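Local coordinates for transcobalamin-1 (Homo sapiens, PDB 4KKI), which binds vitamin B12 (cobalamin) with femtomolar affinity and protects it from the acid of the stomach, at residues N56-L59 with S60-V64; T70-Q73 with K74-Q77; V104-N107 with A108-L112. One frame throughout, in Å; residues are numbered along the deposited sequence.

Interaction 1 of 3, residues N56-L59 with S60-V64; sequences NVVL and SLKLV
Two side-chain pairs, each four residues apart on one helix, carry this contact: Val57 runs alongside Leu61, and Val58 alongside Lys62, the members of each pair leaving the helix in a common direction. In the first, Val57 CG1 meets Leu61 CD1 at 4.0 Å, methyl against methyl. The chi1 of Val57, 170°, puts CG1 anti to the backbone N and beside the carbonyl carbon, where it meets that leucine methyl. In the second, Val58 CG1 packs on Lys62 CG at 3.9 Å, so it is the aliphatic root of the lysine, not its ammonium, that does the touching. The lysine chain then bends at chi2 and chi3 and carries its amine on to Asn107. Beneath the side chains runs a series of i to i+4 backbone bonds, donated in turn by the N-H groups of Ser60, Leu61, Lys62 and Leu63. The straightest joins Lys62 N to Val58 O at 2.9 Å, with an N-H...O angle of 170°. Leu63 N to Leu59 O, at 3.1 Å and 143°, is more bent. Further out, the hydroxyl OG of buried Ser60 is satisfied by the carbonyl of Ala288. Val57 and Leu61 both lean on Met43 and Leu71, whereas Leu59 and Leu63 meet other neighbours, Val104 and Phe299. Asn56, at the other end, has its side chain about 6 Å from that of cyanocobalamin-binding Gln289. This is the i to i+4 pattern of an alpha-helix, with Val57, Val58, Leu59, Leu61 and Leu63 packed against neighbouring helices and loops, as befits a helix buried within the alpha6-alpha6 barrel of the cobalamin-binding domain.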
loop_
_atom_site.group_PDB
_atom_site.type_symbol
_atom_site.label_atom_id
_atom_site.label_comp_id
_atom_site.label_asym_id
_atom_site.label_seq_id
_atom_site.Cartn_x
_atom_site.Cartn_y
_atom_site.Cartn_z
ATOM N N ASN A 56 8.183 -5.063 -3.536
ATOM C CA ASN A 56 7.936 -4.212 -2.377
ATOM C C ASN A 56 8.902 -4.509 -1.232
ATOM O O ASN A 56 9.368 -3.602 -0.542
ATOM C CB ASN A 56 6.492 -4.377 -1.898
ATOM C CG ASN A 56 6.101 -5.832 -1.711
ATOM O OD1 ASN A 56 6.914 -6.739 -1.904
ATOM N ND2 ASN A 56 4.849 -6.062 -1.328
ATOM N N VAL A 57 9.199 -5.789 -1.046
ATOM C CA VAL A 57 10.078 -6.241 0.021
ATOM C C VAL A 57 11.500 -5.716 -0.173
ATOM O O VAL A 57 12.092 -5.142 0.744
ATOM C CB VAL A 57 10.092 -7.781 0.094
ATOM C CG1 VAL A 57 11.188 -8.270 1.022
ATOM C CG2 VAL A 57 8.728 -8.299 0.532
ATOM N N VAL A 58 12.038 -5.908 -1.374
ATOM C CA VAL A 58 13.395 -5.473 -1.688
ATOM C C VAL A 58 13.505 -3.947 -1.658
ATOM O O VAL A 58 14.484 -3.402 -1.148
ATOM C CB VAL A 58 13.877 -6.040 -3.049
ATOM C CG1 VAL A 58 15.157 -5.356 -3.505
ATOM C CG2 VAL A 58 14.081 -7.548 -2.952
ATOM N N LEU A 59 12.494 -3.265 -2.191
ATOM C CA LEU A 59 12.430 -1.806 -2.125
ATOM C C LEU A 59 12.527 -1.323 -0.682
ATOM O O LEU A 59 13.295 -0.415 -0.371
ATOM C CB LEU A 59 11.131 -1.293 -2.753
ATOM C CG LEU A 59 10.777 0.179 -2.512
ATOM C CD1 LEU A 59 11.891 1.105 -2.975
ATOM C CD2 LEU A 59 9.469 0.540 -3.202
ATOM N N SER A 60 11.741 -1.947 0.188
ATOM C CA SER A 60 11.709 -1.602 1.601
ATOM C C SER A 60 13.081 -1.765 2.251
ATOM O O SER A 60 13.544 -0.888 2.982
ATOM C CB SER A 60 10.682 -2.483 2.317
ATOM O OG SER A 60 10.730 -2.299 3.718
ATOM N N LEU A 61 13.727 -2.891 1.972
ATOM C CA LEU A 61 15.027 -3.207 2.555
ATOM C C LEU A 61 16.142 -2.289 2.061
ATOM O O LEU A 61 16.939 -1.786 2.856
ATOM C CB LEU A 61 15.383 -4.669 2.278
ATOM C CG LEU A 61 14.484 -5.675 3.001
ATOM C CD1 LEU A 61 14.689 -7.081 2.466
ATOM C CD2 LEU A 61 14.746 -5.626 4.498
ATOM N N LYS A 62 16.201 -2.075 0.750
ATOM C CA LYS A 62 17.247 -1.240 0.165
ATOM C C LYS A 62 17.129 0.198 0.661
ATOM O O LYS A 62 18.128 0.905 0.804
ATOM C CB LYS A 62 17.196 -1.298 -1.366
ATOM C CG LYS A 62 17.461 -2.688 -1.935
ATOM C CD LYS A 62 18.584 -2.681 -2.961
ATOM C CE LYS A 62 18.204 -1.899 -4.206
ATOM N NZ LYS A 62 19.305 -1.913 -5.210
ATOM N N LEU A 63 15.899 0.611 0.945
ATOM C CA LEU A 63 15.621 1.958 1.419
ATOM C C LEU A 63 16.232 2.226 2.796
ATOM O O LEU A 63 16.581 3.363 3.118
ATOM C CB LEU A 63 14.111 2.185 1.456
ATOM C CG LEU A 63 13.634 3.630 1.370
ATOM C CD1 LEU A 63 14.295 4.343 0.200
ATOM C CD2 LEU A 63 12.128 3.641 1.222
ATOM N N VAL A 64 16.364 1.179 3.603
ATOM C CA VAL A 64 16.976 1.310 4.921
ATOM C C VAL A 64 18.399 0.743 4.943
ATOM O O VAL A 64 18.946 0.442 6.004
ATOM C CB VAL A 64 16.111 0.654 6.021
ATOM C CG1 VAL A 64 14.729 1.289 6.044
ATOM C CG2 VAL A 64 15.999 -0.843 5.800
#

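Interaction 2 of 3, residues T70-Q73 with K74-Q77; sequences TLMQ and KMIQ
Met72 lays its sulfur against the terminal methyl of Met75, one turn further along the helix, with Met72 SD and Met75 CE 3.8 Å apart. The two thioethers keep company along their length and leave the helix on a shared heading, but they bend differently. Met72 turns at both chi2 and chi3, which folds its chain compactly, while Met75 stays extended until chi3, 63°, swings CE back to the sulfur of its neighbour. Ile76 joins from the following position more loosely, its CG1 standing 4.5 Å from Met72 SD. That branch sits closer to the backbone, 3.2 Å from Met72 O, because it is placed opposite the carbonyl carbon of its own residue (chi1 -62°) and so lies back over the preceding turn. The main chain keeps the i to i+4 series throughout, from Lys74 N on Thr70 O to Gln77 N on Gln73 O. Its straightest member joins Ile76 N to Met72 O at 3.1 Å, with an N-H...O angle of 164°. The exposed flank is polar, with Thr70, Gln73 and Gln77; Thr70 OG1 is hydrogen-bonded to Asn47 OD1, and Gln73 OE1 to Gln69 NE2. Lys74 differs in being stretched straight through all four torsions, which delivers NZ to the carbonyls of Ser46 and Asn49, both hydrogen-bonded, and weakly to that of Thr52. On the apolar flank, Leu71, Met72 and Met75 rest on helix 55-63 through Val57, Val58 and Leu61, while Met75 and Ile76 reach Leu102 of helix 92-102, wedging helix 69-85 against both.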
loop_
_atom_site.group_PDB
_atom_site.type_symbol
_atom_site.label_atom_id
_atom_site.label_comp_id
_atom_site.label_asym_id
_atom_site.label_seq_id
_atom_site.Cartn_x
_atom_site.Cartn_y
_atom_site.Cartn_z
ATOM N N THR A 70 18.836 -13.437 -1.457
ATOM C CA THR A 70 17.775 -14.355 -1.864
ATOM C C THR A 70 16.545 -13.608 -2.373
ATOM O O THR A 70 15.983 -13.956 -3.411
ATOM C CB THR A 70 17.353 -15.285 -0.713
ATOM O OG1 THR A 70 17.085 -14.505 0.458
ATOM C CG2 THR A 70 18.454 -16.286 -0.407
ATOM N N LEU A 71 16.138 -12.580 -1.637
ATOM C CA LEU A 71 14.999 -11.761 -2.028
ATOM C C LEU A 71 15.316 -10.948 -3.278
ATOM O O LEU A 71 14.456 -10.744 -4.135
ATOM C CB LEU A 71 14.585 -10.839 -0.877
ATOM C CG LEU A 71 13.992 -11.552 0.340
ATOM C CD1 LEU A 71 13.867 -10.607 1.525
ATOM C CD2 LEU A 71 12.636 -12.158 -0.010
ATOM N N MET A 72 16.558 -10.488 -3.376
ATOM C CA MET A 72 17.009 -9.748 -4.547
ATOM C C MET A 72 16.912 -10.612 -5.806
ATOM O O MET A 72 16.437 -10.156 -6.848
ATOM C CB MET A 72 18.444 -9.262 -4.345
ATOM C CG MET A 72 19.049 -8.607 -5.570
ATOM S SD MET A 72 18.247 -7.043 -5.955
ATOM C CE MET A 72 18.625 -6.116 -4.470
ATOM N N GLN A 73 17.357 -11.860 -5.697
ATOM C CA GLN A 73 17.288 -12.810 -6.804
ATOM C C GLN A 73 15.843 -13.111 -7.179
ATOM O O GLN A 73 15.509 -13.230 -8.358
ATOM C CB GLN A 73 18.008 -14.112 -6.445
ATOM C CG GLN A 73 19.508 -13.961 -6.293
ATOM C CD GLN A 73 20.161 -15.170 -5.649
ATOM O OE1 GLN A 73 21.373 -15.191 -5.438
ATOM N NE2 GLN A 73 19.361 -16.182 -5.331
ATOM N N LYS A 74 14.990 -13.238 -6.169
ATOM C CA LYS A 74 13.578 -13.494 -6.408
ATOM C C LYS A 74 12.944 -12.338 -7.169
ATOM O O LYS A 74 12.156 -12.551 -8.089
ATOM C CB LYS A 74 12.830 -13.723 -5.092
ATOM C CG LYS A 74 11.347 -14.013 -5.284
ATOM C CD LYS A 74 10.617 -14.152 -3.961
ATOM C CE LYS A 74 9.126 -14.373 -4.182
ATOM N NZ LYS A 74 8.354 -14.319 -2.910
ATOM N N MET A 75 13.297 -11.114 -6.786
ATOM C CA MET A 75 12.699 -9.935 -7.400
ATOM C C MET A 75 13.090 -9.811 -8.865
ATOM O O MET A 75 12.251 -9.515 -9.715
ATOM C CB MET A 75 13.085 -8.659 -6.654
ATOM C CG MET A 75 12.432 -7.412 -7.235
ATOM S SD MET A 75 13.147 -5.861 -6.660
ATOM C CE MET A 75 14.818 -5.992 -7.290
ATOM N N ILE A 76 14.369 -10.036 -9.152
ATOM C CA ILE A 76 14.875 -9.960 -10.517
ATOM C C ILE A 76 14.168 -10.980 -11.399
ATOM O O ILE A 76 13.778 -10.678 -12.528
ATOM C CB ILE A 76 16.399 -10.191 -10.570
ATOM C CG1 ILE A 76 17.129 -9.099 -9.788
ATOM C CG2 ILE A 76 16.891 -10.223 -12.012
ATOM C CD1 ILE A 76 16.865 -7.698 -10.302
ATOM N N GLN A 77 13.993 -12.185 -10.867
ATOM C CA GLN A 77 13.287 -13.248 -11.570
ATOM C C GLN A 77 11.848 -12.833 -11.876
ATOM O O GLN A 77 11.354 -13.057 -12.980
ATOM C CB GLN A 77 13.307 -14.536 -10.746
ATOM C CG GLN A 77 12.591 -15.707 -11.399
ATOM C CD GLN A 77 12.566 -16.939 -10.517
ATOM O OE1 GLN A 77 13.086 -16.928 -9.400
ATOM N NE2 GLN A 77 11.959 -18.011 -11.014
#

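Interaction 3 of 3, residues V104-N107 with A108-L112; sequences VCRN and AEENL
A type I beta turn from Asn107 to Glu110 leads the loop after helix 92-102 into helix 111-115, with helical torsions at Ala108 and Glu109. Its closing bond runs from Glu110 N to Asn107 O at 3.2 Å, and the donor stands well above the carbonyl plane, 67° out of it. The same N-H is also weakly bonded to Asn107 OD1 at 3.1 Å, where an N-H...O angle of 123° marks the poor fit. Asn107 manages this double approach because chi1, 67°, tucks its amide between the backbone N and the carbonyl carbon, over the turn. At the ND2 end of the amide, the carboxylate of Glu109 crosses the asparagine at about a right angle, its OE2 beside ND2, but the angle is too poor for a hydrogen bond. Replacing Asn107 with alanine would probably leave Glu110 N with the backbone carbonyl as its one acceptor within the turn and Glu109 without its amide neighbour. Glu110 itself reaches back, fully extended, to lay OE2 3.2 Å from Arg106 CA and 3.3 Å from Arg106 CD. Although opposite in charge, Arg106 NE and Glu110 OE2 are 4.2 Å apart, too far for a salt bridge. Cys105 ties the loop to Cys308 by a disulfide, while Val104 and Asn107 set it against helix 55-63 at Leu59, Lys62 and Leu63.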
loop_
_atom_site.group_PDB
_atom_site.type_symbol
_atom_site.label_atom_id
_atom_site.label_comp_id
_atom_site.label_asym_id
_atom_site.label_seq_id
_atom_site.Cartn_x
_atom_site.Cartn_y
_atom_site.Cartn_z
ATOM N N VAL A 104 16.638 2.445 -6.157
ATOM C CA VAL A 104 16.798 3.039 -4.829
ATOM C C VAL A 104 18.159 3.718 -4.757
ATOM O O VAL A 104 18.302 4.818 -4.218
ATOM C CB VAL A 104 16.706 1.980 -3.711
ATOM C CG1 VAL A 104 16.876 2.627 -2.344
ATOM C CG2 VAL A 104 15.387 1.241 -3.783
ATOM N N CYS A 105 19.154 3.046 -5.324
ATOM C CA CYS A 105 20.500 3.582 -5.444
ATOM C C CYS A 105 21.151 3.021 -6.704
ATOM O O CYS A 105 20.661 2.051 -7.284
ATOM C CB CYS A 105 21.323 3.225 -4.206
ATOM S SG CYS A 105 21.116 1.518 -3.651
ATOM N N ARG A 106 22.251 3.630 -7.131
ATOM C CA ARG A 106 22.915 3.201 -8.357
ATOM C C ARG A 106 23.600 1.849 -8.196
ATOM O O ARG A 106 24.475 1.677 -7.347
ATOM C CB ARG A 106 23.923 4.248 -8.828
ATOM C CG ARG A 106 24.705 3.850 -10.066
ATOM C CD ARG A 106 24.343 4.723 -11.255
ATOM N NE ARG A 106 25.171 4.418 -12.417
ATOM C CZ ARG A 106 26.372 4.943 -12.636
ATOM N NH1 ARG A 106 26.889 5.804 -11.769
ATOM N NH2 ARG A 106 27.058 4.608 -13.721
ATOM N N ASN A 107 23.189 0.890 -9.019
ATOM C CA ASN A 107 23.844 -0.409 -9.076
ATOM C C ASN A 107 23.670 -1.036 -10.453
ATOM O O ASN A 107 23.110 -0.413 -11.357
ATOM C CB ASN A 107 23.309 -1.342 -7.989
ATOM C CG ASN A 107 21.860 -1.725 -8.205
ATOM O OD1 ASN A 107 21.100 -0.994 -8.838
ATOM N ND2 ASN A 107 21.468 -2.876 -7.673
ATOM N N ALA A 108 24.150 -2.264 -10.612
ATOM C CA ALA A 108 24.069 -2.945 -11.899
ATOM C C ALA A 108 22.623 -3.243 -12.293
ATOM O O ALA A 108 22.272 -3.202 -13.471
ATOM C CB ALA A 108 24.895 -4.225 -11.879
ATOM N N GLU A 109 21.789 -3.533 -11.300
ATOM C CA GLU A 109 20.393 -3.883 -11.549
ATOM C C GLU A 109 19.570 -2.675 -11.995
ATOM O O GLU A 109 18.503 -2.827 -12.590
ATOM C CB GLU A 109 19.764 -4.533 -10.312
ATOM C CG GLU A 109 20.231 -5.962 -10.037
ATOM C CD GLU A 109 21.646 -6.035 -9.489
ATOM O OE1 GLU A 109 22.268 -7.114 -9.587
ATOM O OE2 GLU A 109 22.135 -5.016 -8.955
ATOM N N GLU A 110 20.077 -1.479 -11.713
ATOM C CA GLU A 110 19.402 -0.246 -12.100
ATOM C C GLU A 110 19.369 -0.085 -13.618
ATOM O O GLU A 110 18.499 0.598 -14.160
ATOM C CB GLU A 110 20.084 0.962 -11.457
ATOM C CG GLU A 110 19.279 2.247 -11.549
ATOM C CD GLU A 110 20.047 3.452 -11.050
ATOM O OE1 GLU A 110 19.406 4.406 -10.564
ATOM O OE2 GLU A 110 21.291 3.447 -11.148
ATOM N N ASN A 111 20.319 -0.720 -14.299
ATOM C CA ASN A 111 20.361 -0.709 -15.756
ATOM C C ASN A 111 19.111 -1.310 -16.393
ATOM O O ASN A 111 18.754 -0.957 -17.516
ATOM C CB ASN A 111 21.606 -1.440 -16.267
ATOM C CG ASN A 111 22.838 -0.555 -16.283
ATOM O OD1 ASN A 111 23.496 -0.369 -15.261
ATOM N ND2 ASN A 111 23.157 -0.009 -17.451
ATOM N N LEU A 112 18.452 -2.214 -15.672
ATOM C CA LEU A 112 17.247 -2.872 -16.173
ATOM C C LEU A 112 16.149 -1.858 -16.468
ATOM O O LEU A 112 15.318 -2.068 -17.350
ATOM C CB LEU A 112 16.736 -3.919 -15.178
ATOM C CG LEU A 112 17.356 -5.320 -15.187
ATOM C CD1 LEU A 112 18.814 -5.296 -14.749
ATOM C CD2 LEU A 112 16.546 -6.263 -14.307
#

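Overall arrangement
Interactions 1, 2 and 3 form a compact triangle, their centres 12 to 14 Å apart, within the helical cobalamin-binding domain. Helix 55-63 touches both other contacts: Val58 CG1 meets Met72 CE of interaction 2 at 3.7 Å, and Leu59 CD1 meets Val104 CG2 of interaction 3 at 3.6 Å. Interactions 2 and 3 meet where Ile76 CD1 touches Glu109 CG at 3.8 Å. Interaction 1 lies nearest the ligand, the side chain of Asn56 being about 6 Å from bound cyanocobalamin, whereas the side chain of Met75 in interaction 2 is about 13 Å from it. Interaction 3 lies away from the cobalamin-binding residues and joins the end of its loop to helix 111-115.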